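Local coordinates for DUF2666 domain-containing protein (Pyrococcus furiosus, PDB 3V68) that is of unknown cellular function but probably binds double-stranded DNA, at residues E14-E19 with I128-E133; K187-Y192 with R213-N218; K206-L211 with L230-L235. One frame throughout, in Å; residues are numbered along the deposited sequence.

Interaction 1: E14-E19 with I128-E133; sequences EWIVGE and IQPRYE
I16 turns CG1 beside its backbone N (chi1 -51°). This puts the CG2 methyl on the far side of CB from that nitrogen, where it meets P130. The touch is apolar, with I16 CG2 3.8 Å from P130 CG, and the two side chains cross obliquely. In I128, CG1 lies between the residue's own N and carbonyl carbon (chi1 55°). That branch then lies alongside the peptide between G18 and E19. I128 CG1 is 4.0 Å from E19 N, and I128 CD1 is 4.1 Å from E19 O.

The backbones come close at G18, whose CA is 5.4 Å from the CA of I128. A side chain on G18 would run into I128 O, so the bare CA allows the approach. No hydrogen bond joins the two segments. I128 O is buried here and has no partner in the model. Backbone bonds run instead from G18 to G125 and K127, just before I128, and from V17 and E19 to A10 and F8 of strand 5-12.

V17 and E19 point away from 128-133. The carboxylate of E19 forms a salt bridge with R35 on helix 26-43. I128 also touches T9, P130 touches H136, and R131 forms a salt bridge with E7. Segment 128-133 belongs to the last part of the long loop that leads from helix 91-110 into strand 136-143. The fold here is a four-stranded antiparallel sheet in the order 15-20, 5-12, 136-143, 146-153, with strand 15-20 at its edge.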
loop_
_atom_site.group_PDB
_atom_site.type_symbol
_atom_site.label_atom_id
_atom_site.label_comp_id
_atom_site.label_asym_id
_atom_site.label_seq_id
_atom_site.Cartn_x
_atom_site.Cartn_y
_atom_site.Cartn_z
ATOM N N GLU A 14 16.728 -10.382 9.477
ATOM C CA GLU A 14 16.619 -11.628 8.712
ATOM C C GLU A 14 15.843 -11.494 7.394
ATOM O O GLU A 14 15.722 -12.462 6.638
ATOM C CB GLU A 14 16.037 -12.749 9.581
ATOM C CG GLU A 14 17.050 -13.368 10.540
ATOM C CD GLU A 14 16.478 -14.527 11.338
ATOM O OE1 GLU A 14 15.545 -14.304 12.140
ATOM O OE2 GLU A 14 16.973 -15.664 11.169
ATOM N N TRP A 15 15.328 -10.296 7.121
ATOM C CA TRP A 15 14.654 -10.018 5.853
ATOM C C TRP A 15 15.684 -9.648 4.789
ATOM O O TRP A 15 16.274 -8.568 4.831
ATOM C CB TRP A 15 13.606 -8.907 6.027
ATOM C CG TRP A 15 12.850 -8.556 4.767
ATOM C CD1 TRP A 15 12.386 -9.423 3.815
ATOM C CD2 TRP A 15 12.448 -7.244 4.344
ATOM N NE1 TRP A 15 11.736 -8.730 2.818
ATOM C CE2 TRP A 15 11.762 -7.393 3.117
ATOM C CE3 TRP A 15 12.611 -5.957 4.878
ATOM C CZ2 TRP A 15 11.232 -6.301 2.413
ATOM C CZ3 TRP A 15 12.087 -4.873 4.180
ATOM C CH2 TRP A 15 11.402 -5.054 2.962
ATOM N N ILE A 16 15.914 -10.567 3.853
ATOM C CA ILE A 16 16.873 -10.363 2.768
ATOM C C ILE A 16 16.284 -10.874 1.451
ATOM O O ILE A 16 16.192 -12.086 1.222
ATOM C CB ILE A 16 18.253 -11.043 3.053
ATOM C CG1 ILE A 16 18.788 -10.650 4.436
ATOM C CG2 ILE A 16 19.256 -10.670 1.970
ATOM C CD1 ILE A 16 19.852 -11.590 5.001
ATOM N N VAL A 17 15.870 -9.941 0.597
ATOM C CA VAL A 17 15.258 -10.287 -0.691
ATOM C C VAL A 17 15.778 -9.391 -1.811
ATOM O O VAL A 17 16.323 -8.313 -1.558
ATOM C CB VAL A 17 13.696 -10.248 -0.660
ATOM C CG1 VAL A 17 13.134 -11.259 0.342
ATOM C CG2 VAL A 17 13.170 -8.827 -0.390
ATOM N N GLY A 18 15.627 -9.854 -3.046
ATOM C CA GLY A 18 16.099 -9.094 -4.200
ATOM C C GLY A 18 15.463 -9.564 -5.487
ATOM O O GLY A 18 15.319 -10.768 -5.722
ATOM N N GLU A 19 15.068 -8.608 -6.323
ATOM C CA GLU A 19 14.508 -8.920 -7.633
ATOM C C GLU A 19 14.811 -7.793 -8.606
ATOM O O GLU A 19 14.921 -6.635 -8.211
ATOM C CB GLU A 19 12.997 -9.150 -7.534
ATOM C CG GLU A 19 12.386 -9.833 -8.747
ATOM C CD GLU A 19 11.086 -10.540 -8.425
ATOM O OE1 GLU A 19 10.032 -10.107 -8.934
ATOM O OE2 GLU A 19 11.125 -11.530 -7.666
ATOM N N ILE A 128 18.662 -11.574 -7.441
ATOM C CA ILE A 128 19.964 -10.938 -7.467
ATOM C C ILE A 128 20.402 -10.778 -6.020
ATOM O O ILE A 128 19.566 -10.799 -5.110
ATOM C CB ILE A 128 19.917 -9.554 -8.172
ATOM C CG1 ILE A 128 18.854 -8.644 -7.535
ATOM C CG2 ILE A 128 19.667 -9.735 -9.665
ATOM C CD1 ILE A 128 18.926 -7.189 -7.962
ATOM N N GLN A 129 21.705 -10.640 -5.803
ATOM C CA GLN A 129 22.218 -10.384 -4.461
ATOM C C GLN A 129 21.940 -8.926 -4.081
ATOM O O GLN A 129 21.739 -8.092 -4.970
ATOM C CB GLN A 129 23.711 -10.727 -4.364
ATOM C CG GLN A 129 24.655 -9.847 -5.179
ATOM C CD GLN A 129 26.103 -10.000 -4.742
ATOM O OE1 GLN A 129 26.986 -10.275 -5.558
ATOM N NE2 GLN A 129 26.354 -9.833 -3.446
ATOM N N PRO A 130 21.901 -8.616 -2.769
ATOM C CA PRO A 130 21.658 -7.232 -2.355
ATOM C C PRO A 130 22.726 -6.283 -2.900
ATOM O O PRO A 130 23.909 -6.634 -2.932
ATOM C CB PRO A 130 21.732 -7.307 -0.827
ATOM C CG PRO A 130 21.393 -8.717 -0.502
ATOM C CD PRO A 130 22.004 -9.520 -1.607
ATOM N N ARG A 131 22.303 -5.097 -3.330
ATOM C CA ARG A 131 23.200 -4.109 -3.940
ATOM C C ARG A 131 24.215 -3.531 -2.943
ATOM O O ARG A 131 25.284 -3.062 -3.337
ATOM C CB ARG A 131 22.380 -2.992 -4.610
ATOM C CG ARG A 131 23.182 -1.928 -5.386
ATOM C CD ARG A 131 24.152 -2.530 -6.409
ATOM N NE ARG A 131 23.476 -3.151 -7.549
ATOM C CZ ARG A 131 23.269 -2.557 -8.722
ATOM N NH1 ARG A 131 23.678 -1.311 -8.933
ATOM N NH2 ARG A 131 22.651 -3.214 -9.693
ATOM N N TYR A 132 23.877 -3.582 -1.658
ATOM C CA TYR A 132 24.733 -3.044 -0.605
ATOM C C TYR A 132 25.005 -4.100 0.456
ATOM O O TYR A 132 24.150 -4.937 0.745
ATOM C CB TYR A 132 24.088 -1.808 0.026
ATOM C CG TYR A 132 23.782 -0.718 -0.977
ATOM C CD1 TYR A 132 24.744 0.233 -1.314
ATOM C CD2 TYR A 132 22.532 -0.642 -1.598
ATOM C CE1 TYR A 132 24.471 1.234 -2.241
ATOM C CE2 TYR A 132 22.251 0.353 -2.528
ATOM C CZ TYR A 132 23.225 1.288 -2.844
ATOM O OH TYR A 132 22.956 2.277 -3.760
ATOM N N GLU A 133 26.205 -4.055 1.029
ATOM C CA GLU A 133 26.604 -5.009 2.063
ATOM C C GLU A 133 25.937 -4.706 3.401
ATOM O O GLU A 133 25.607 -5.614 4.159
ATOM C CB GLU A 133 28.123 -5.027 2.224
ATOM C CG GLU A 133 28.865 -5.583 1.015
ATOM C CD GLU A 133 30.340 -5.805 1.283
ATOM O OE1 GLU A 133 31.172 -5.233 0.546
ATOM O OE2 GLU A 133 30.669 -6.547 2.233
#

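Interaction 2: K187-Y192 with R213-N218; sequences KKIVEY and REFKGN
The Y192 ring has F215 over one face, with F215 CD1 3.8 Å above the ring plane and over its centre. This is a T-shaped (edge-to-face) pair. The edge of F215 faces Y192, the centroids are 5.2 Å apart and the planes meet at 74°. It ties helix 186-192 to the loop between helices 202-213 and 219-231, in a helical part of the second DUF2666 range. I189 meets the far end of the F215 ring obliquely, with I189 CG1 3.7 Å from F215 CZ. I189 also touches Y224 and E228 of helix 219-231, and F215 touches A225 there.

Y192 carries CG anti to its N (chi1 -176°), which sends the ring out toward the loop. Its OH lies 3.2 Å from F215 N, but the angle is too poor for a hydrogen bond; the hydroxyl bonds to L211 O instead. An alanine in place of Y192 would remove the ring and hydroxyl, and is likely to leave F215 without its stacking partner and L211 O without this bond.

The loop is also braced from within. K216 NZ donates to E214 O over 2.8 Å, lying in the carbonyl plane at a lone pair, with a C=O...N angle of 143°.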
loop_
_atom_site.group_PDB
_atom_site.type_symbol
_atom_site.label_atom_id
_atom_site.label_comp_id
_atom_site.label_asym_id
_atom_site.label_seq_id
_atom_site.Cartn_x
_atom_site.Cartn_y
_atom_site.Cartn_z
ATOM N N LYS A 187 -8.749 7.380 -15.620
ATOM C CA LYS A 187 -9.757 8.429 -15.772
ATOM C C LYS A 187 -11.146 7.810 -15.938
ATOM O O LYS A 187 -12.109 8.252 -15.299
ATOM C CB LYS A 187 -9.421 9.344 -16.956
ATOM C CG LYS A 187 -10.453 10.428 -17.224
ATOM C CD LYS A 187 -10.073 11.265 -18.445
ATOM C CE LYS A 187 -11.303 11.885 -19.096
ATOM N NZ LYS A 187 -12.211 10.855 -19.690
ATOM N N LYS A 188 -11.235 6.788 -16.784
ATOM C CA LYS A 188 -12.486 6.057 -17.005
ATOM C C LYS A 188 -12.979 5.401 -15.714
ATOM O O LYS A 188 -14.179 5.398 -15.420
ATOM C CB LYS A 188 -12.292 4.990 -18.087
ATOM C CG LYS A 188 -13.541 4.645 -18.889
ATOM C CD LYS A 188 -13.853 5.736 -19.908
ATOM C CE LYS A 188 -14.518 5.183 -21.161
ATOM N NZ LYS A 188 -13.520 4.586 -22.101
ATOM N N ILE A 189 -12.040 4.849 -14.946
ATOM C CA ILE A 189 -12.365 4.221 -13.668
ATOM C C ILE A 189 -12.924 5.248 -12.679
ATOM O O ILE A 189 -13.893 4.968 -11.969
ATOM C CB ILE A 189 -11.139 3.462 -13.077
ATOM C CG1 ILE A 189 -10.834 2.227 -13.934
ATOM C CG2 ILE A 189 -11.392 3.061 -11.620
ATOM C CD1 ILE A 189 -9.511 1.553 -13.636
ATOM N N VAL A 190 -12.313 6.429 -12.628
ATOM C CA VAL A 190 -12.819 7.491 -11.759
ATOM C C VAL A 190 -14.259 7.830 -12.141
ATOM O O VAL A 190 -15.142 7.900 -11.283
ATOM C CB VAL A 190 -11.926 8.754 -11.806
ATOM C CG1 VAL A 190 -12.617 9.944 -11.131
ATOM C CG2 VAL A 190 -10.580 8.473 -11.150
ATOM N N GLU A 191 -14.500 8.003 -13.435
ATOM C CA GLU A 191 -15.830 8.392 -13.894
ATOM C C GLU A 191 -16.870 7.292 -13.693
ATOM O O GLU A 191 -18.025 7.572 -13.407
ATOM C CB GLU A 191 -15.778 8.889 -15.335
ATOM C CG GLU A 191 -15.079 10.235 -15.412
ATOM C CD GLU A 191 -14.855 10.737 -16.814
ATOM O OE1 GLU A 191 -15.598 10.338 -17.741
ATOM O OE2 GLU A 191 -13.933 11.567 -16.981
ATOM N N TYR A 192 -16.436 6.039 -13.799
ATOM C CA TYR A 192 -17.298 4.889 -13.535
ATOM C C TYR A 192 -17.965 4.960 -12.150
ATOM O O TYR A 192 -19.146 4.629 -12.005
ATOM C CB TYR A 192 -16.463 3.613 -13.674
ATOM C CG TYR A 192 -17.209 2.307 -13.527
ATOM C CD1 TYR A 192 -17.178 1.602 -12.327
ATOM C CD2 TYR A 192 -17.910 1.757 -14.600
ATOM C CE1 TYR A 192 -17.840 0.392 -12.185
ATOM C CE2 TYR A 192 -18.576 0.541 -14.470
ATOM C CZ TYR A 192 -18.537 -0.130 -13.261
ATOM O OH TYR A 192 -19.189 -1.326 -13.121
ATOM N N ARG A 213 -18.279 -4.918 -8.663
ATOM C CA ARG A 213 -18.309 -6.293 -9.161
ATOM C C ARG A 213 -18.673 -6.387 -10.638
ATOM O O ARG A 213 -18.246 -7.311 -11.326
ATOM C CB ARG A 213 -19.240 -7.162 -8.320
ATOM C CG ARG A 213 -18.774 -7.344 -6.892
ATOM C CD ARG A 213 -19.431 -8.555 -6.267
ATOM N NE ARG A 213 -19.247 -8.592 -4.821
ATOM C CZ ARG A 213 -18.147 -9.021 -4.206
ATOM N NH1 ARG A 213 -17.104 -9.455 -4.905
ATOM N NH2 ARG A 213 -18.094 -9.011 -2.882
ATOM N N GLU A 214 -19.439 -5.415 -11.122
ATOM C CA GLU A 214 -19.836 -5.364 -12.518
ATOM C C GLU A 214 -18.798 -4.709 -13.422
ATOM O O GLU A 214 -18.977 -4.670 -14.644
ATOM C CB GLU A 214 -21.174 -4.640 -12.647
ATOM C CG GLU A 214 -22.317 -5.410 -12.026
ATOM C CD GLU A 214 -23.523 -4.555 -11.738
ATOM O OE1 GLU A 214 -24.531 -5.115 -11.264
ATOM O OE2 GLU A 214 -23.463 -3.328 -11.972
ATOM N N PHE A 215 -17.719 -4.192 -12.829
ATOM C CA PHE A 215 -16.679 -3.524 -13.602
ATOM C C PHE A 215 -15.925 -4.528 -14.453
ATOM O O PHE A 215 -15.354 -5.494 -13.943
ATOM C CB PHE A 215 -15.723 -2.734 -12.695
ATOM C CG PHE A 215 -14.542 -2.140 -13.419
ATOM C CD1 PHE A 215 -14.659 -0.938 -14.111
ATOM C CD2 PHE A 215 -13.309 -2.785 -13.399
ATOM C CE1 PHE A 215 -13.561 -0.389 -14.780
ATOM C CE2 PHE A 215 -12.205 -2.241 -14.057
ATOM C CZ PHE A 215 -12.333 -1.045 -14.754
ATOM N N LYS A 216 -15.943 -4.289 -15.758
ATOM C CA LYS A 216 -15.284 -5.162 -16.706
ATOM C C LYS A 216 -13.887 -4.621 -16.952
ATOM O O LYS A 216 -13.712 -3.506 -17.455
ATOM C CB LYS A 216 -16.079 -5.265 -18.015
ATOM C CG LYS A 216 -17.497 -5.837 -17.869
ATOM C CD LYS A 216 -18.555 -4.739 -17.916
ATOM C CE LYS A 216 -19.972 -5.308 -18.001
ATOM N NZ LYS A 216 -20.543 -5.676 -16.671
ATOM N N GLY A 217 -12.899 -5.406 -16.552
ATOM C CA GLY A 217 -11.507 -5.032 -16.716
ATOM C C GLY A 217 -10.583 -6.197 -16.454
ATOM O O GLY A 217 -10.984 -7.200 -15.858
ATOM N N ASN A 218 -9.339 -6.058 -16.895
ATOM C CA ASN A 218 -8.334 -7.089 -16.675
ATOM C C ASN A 218 -7.758 -7.063 -15.263
ATOM O O ASN A 218 -8.176 -6.254 -14.421
ATOM C CB ASN A 218 -7.222 -7.016 -17.729
ATOM C CG ASN A 218 -6.406 -5.733 -17.657
ATOM O OD1 ASN A 218 -6.203 -5.140 -16.588
ATOM N ND2 ASN A 218 -5.902 -5.313 -18.805
#

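Interaction 3: K206-L211 with L230-L235; sequences KEIVQL and LSKLGL
I208 of helix 202-213 reaches both K232 and L233, near the end of helix 219-231. Its CG1 is anti to the backbone N (chi1 -158°), and the long branch runs out from its helix toward the other segment. The tight part is at the tip of this branch. I208 CD1 sits 3.6 Å from K232 CB and 3.7 Å from K232 CG. The two side chains cross at about a right angle, the I208 methyl against the base of the lysine.

The second touch is looser. I208 CG2 is 4.0 Å from L233 CD1, and these two side chains run antiparallel past one another. The backbones stay well apart, with I208 CA 8.8 Å from K232 CA. All of this contact is apolar.

The solvent side begins where K232 leaves the interface. Its chain bends at chi2 (-54°), and the ammonium turns away from I208 to a salt bridge with E228. K232 thus offers carbon to the interface and its charge to a neighbour outside it. It is partly exposed, whereas I208 and L233 are buried.

A Schellman motif shapes the end of the second segment. L230 O accepts from L233 N and L235 N, one above and one below the carbonyl plane, and G234 N bonds to S231 O at 3.0 Å. G234 has a positive phi (77°), which turns the chain out of the helix.

F193 and F196 also pack on I208, and the backbone of K232 bonds to V199. V209, L230 and L233 rest on L70 of helix 66-73, while L230 meets L110 of helix 91-110 and L235 meets K102 and T106 of the same helix.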
loop_
_atom_site.group_PDB
_atom_site.type_symbol
_atom_site.label_atom_id
_atom_site.label_comp_id
_atom_site.label_asym_id
_atom_site.label_seq_id
_atom_site.Cartn_x
_atom_site.Cartn_y
_atom_site.Cartn_z
ATOM N N LYS A 206 -23.715 -1.328 -0.323
ATOM C CA LYS A 206 -24.184 -2.442 -1.137
ATOM C C LYS A 206 -24.159 -2.089 -2.628
ATOM O O LYS A 206 -23.659 -2.851 -3.449
ATOM C CB LYS A 206 -25.602 -2.837 -0.707
ATOM C CG LYS A 206 -26.100 -4.156 -1.281
ATOM C CD LYS A 206 -27.530 -4.466 -0.824
ATOM C CE LYS A 206 -27.622 -4.705 0.684
ATOM N NZ LYS A 206 -29.034 -4.920 1.131
ATOM N N GLU A 207 -24.686 -0.916 -2.963
ATOM C CA GLU A 207 -24.730 -0.460 -4.346
ATOM C C GLU A 207 -23.345 -0.282 -4.969
ATOM O O GLU A 207 -23.118 -0.686 -6.112
ATOM C CB GLU A 207 -25.525 0.843 -4.448
ATOM C CG GLU A 207 -27.024 0.650 -4.266
ATOM C CD GLU A 207 -27.745 1.915 -3.829
ATOM O OE1 GLU A 207 -27.114 2.991 -3.767
ATOM O OE2 GLU A 207 -28.956 1.826 -3.538
ATOM N N ILE A 208 -22.419 0.314 -4.221
ATOM C CA ILE A 208 -21.101 0.581 -4.790
ATOM C C ILE A 208 -20.260 -0.691 -4.942
ATOM O O ILE A 208 -19.494 -0.824 -5.897
ATOM C CB ILE A 208 -20.340 1.742 -4.071
ATOM C CG1 ILE A 208 -19.273 2.328 -5.015
ATOM C CG2 ILE A 208 -19.766 1.308 -2.716
ATOM C CD1 ILE A 208 -18.475 3.502 -4.457
ATOM N N VAL A 209 -20.428 -1.633 -4.015
ATOM C CA VAL A 209 -19.766 -2.933 -4.132
ATOM C C VAL A 209 -20.273 -3.668 -5.373
ATOM O O VAL A 209 -19.484 -4.222 -6.141
ATOM C CB VAL A 209 -19.951 -3.792 -2.866
ATOM C CG1 VAL A 209 -19.492 -5.225 -3.109
ATOM C CG2 VAL A 209 -19.167 -3.192 -1.717
ATOM N N GLN A 210 -21.588 -3.640 -5.578
ATOM C CA GLN A 210 -22.180 -4.250 -6.758
ATOM C C GLN A 210 -21.648 -3.619 -8.045
ATOM O O GLN A 210 -21.296 -4.321 -8.989
ATOM C CB GLN A 210 -23.705 -4.165 -6.694
ATOM C CG GLN A 210 -24.415 -4.862 -7.846
ATOM C CD GLN A 210 -24.209 -6.368 -7.858
ATOM O OE1 GLN A 210 -24.004 -6.995 -6.819
ATOM N NE2 GLN A 210 -24.268 -6.956 -9.043
ATOM N N LEU A 211 -21.572 -2.288 -8.064
ATOM C CA LEU A 211 -21.013 -1.586 -9.209
ATOM C C LEU A 211 -19.562 -1.997 -9.462
ATOM O O LEU A 211 -19.165 -2.227 -10.609
ATOM C CB LEU A 211 -21.137 -0.067 -9.039
ATOM C CG LEU A 211 -20.734 0.769 -10.259
ATOM C CD1 LEU A 211 -21.620 0.482 -11.464
ATOM C CD2 LEU A 211 -20.730 2.259 -9.939
ATOM N N LEU A 230 -13.203 1.997 -2.886
ATOM C CA LEU A 230 -12.846 2.249 -1.487
ATOM C C LEU A 230 -12.662 3.733 -1.163
ATOM O O LEU A 230 -13.030 4.178 -0.076
ATOM C CB LEU A 230 -11.602 1.449 -1.094
ATOM C CG LEU A 230 -11.783 -0.070 -1.071
ATOM C CD1 LEU A 230 -10.439 -0.741 -0.913
ATOM C CD2 LEU A 230 -12.769 -0.536 -0.000
ATOM N N SER A 231 -12.127 4.501 -2.112
ATOM C CA SER A 231 -11.911 5.936 -1.898
ATOM C C SER A 231 -13.219 6.686 -1.632
ATOM O O SER A 231 -13.227 7.697 -0.919
ATOM C CB SER A 231 -11.162 6.559 -3.081
ATOM O OG SER A 231 -12.045 6.883 -4.137
ATOM N N LYS A 232 -14.320 6.184 -2.189
ATOM C CA LYS A 232 -15.628 6.821 -2.013
ATOM C C LYS A 232 -16.145 6.668 -0.584
ATOM O O LYS A 232 -17.032 7.406 -0.156
ATOM C CB LYS A 232 -16.654 6.279 -3.019
ATOM C CG LYS A 232 -16.292 6.486 -4.486
ATOM C CD LYS A 232 -15.995 7.950 -4.818
ATOM C CE LYS A 232 -15.775 8.145 -6.310
ATOM N NZ LYS A 232 -15.125 9.461 -6.606
ATOM N N LEU A 233 -15.593 5.692 0.134
ATOM C CA LEU A 233 -15.892 5.478 1.549
ATOM C C LEU A 233 -14.848 6.128 2.458
ATOM O O LEU A 233 -14.947 6.044 3.687
ATOM C CB LEU A 233 -15.965 3.977 1.850
ATOM C CG LEU A 233 -17.231 3.190 1.496
ATOM C CD1 LEU A 233 -17.378 2.997 -0.006
ATOM C CD2 LEU A 233 -17.200 1.842 2.199
ATOM N N GLY A 234 -13.847 6.764 1.856
ATOM C CA GLY A 234 -12.740 7.368 2.597
ATOM C C GLY A 234 -11.742 6.333 3.080
ATOM O O GLY A 234 -10.999 6.570 4.038
ATOM N N LEU A 235 -11.732 5.177 2.422
ATOM C CA LEU A 235 -10.828 4.097 2.794
ATOM C C LEU A 235 -9.636 4.016 1.856
ATOM O O LEU A 235 -9.753 4.290 0.659
ATOM C CB LEU A 235 -11.572 2.759 2.807
ATOM C CG LEU A 235 -12.666 2.574 3.868
ATOM C CD1 LEU A 235 -13.441 1.291 3.622
ATOM C CD2 LEU A 235 -12.106 2.598 5.293
#

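In the fold
Interactions 2 and 3 are close neighbours, with centres 12 Å apart, and their segments alternate along the chain. They touch directly where Y192 OH lies 2.7 Å from L211 O, a probable hydrogen bond. E214 OE1 and Q210 NE2 make another polar tie between them. E228 serves both, touching I189 and pairing with K232. Interaction 1 lies on the opposite side of the chain's centre, in the sheet region. Its centre is 37 Å from that of interaction 2 and 38 Å from that of interaction 3. A bound MPD, probably from the crystallisation liquor, lies about 4 Å from the I189 side chain.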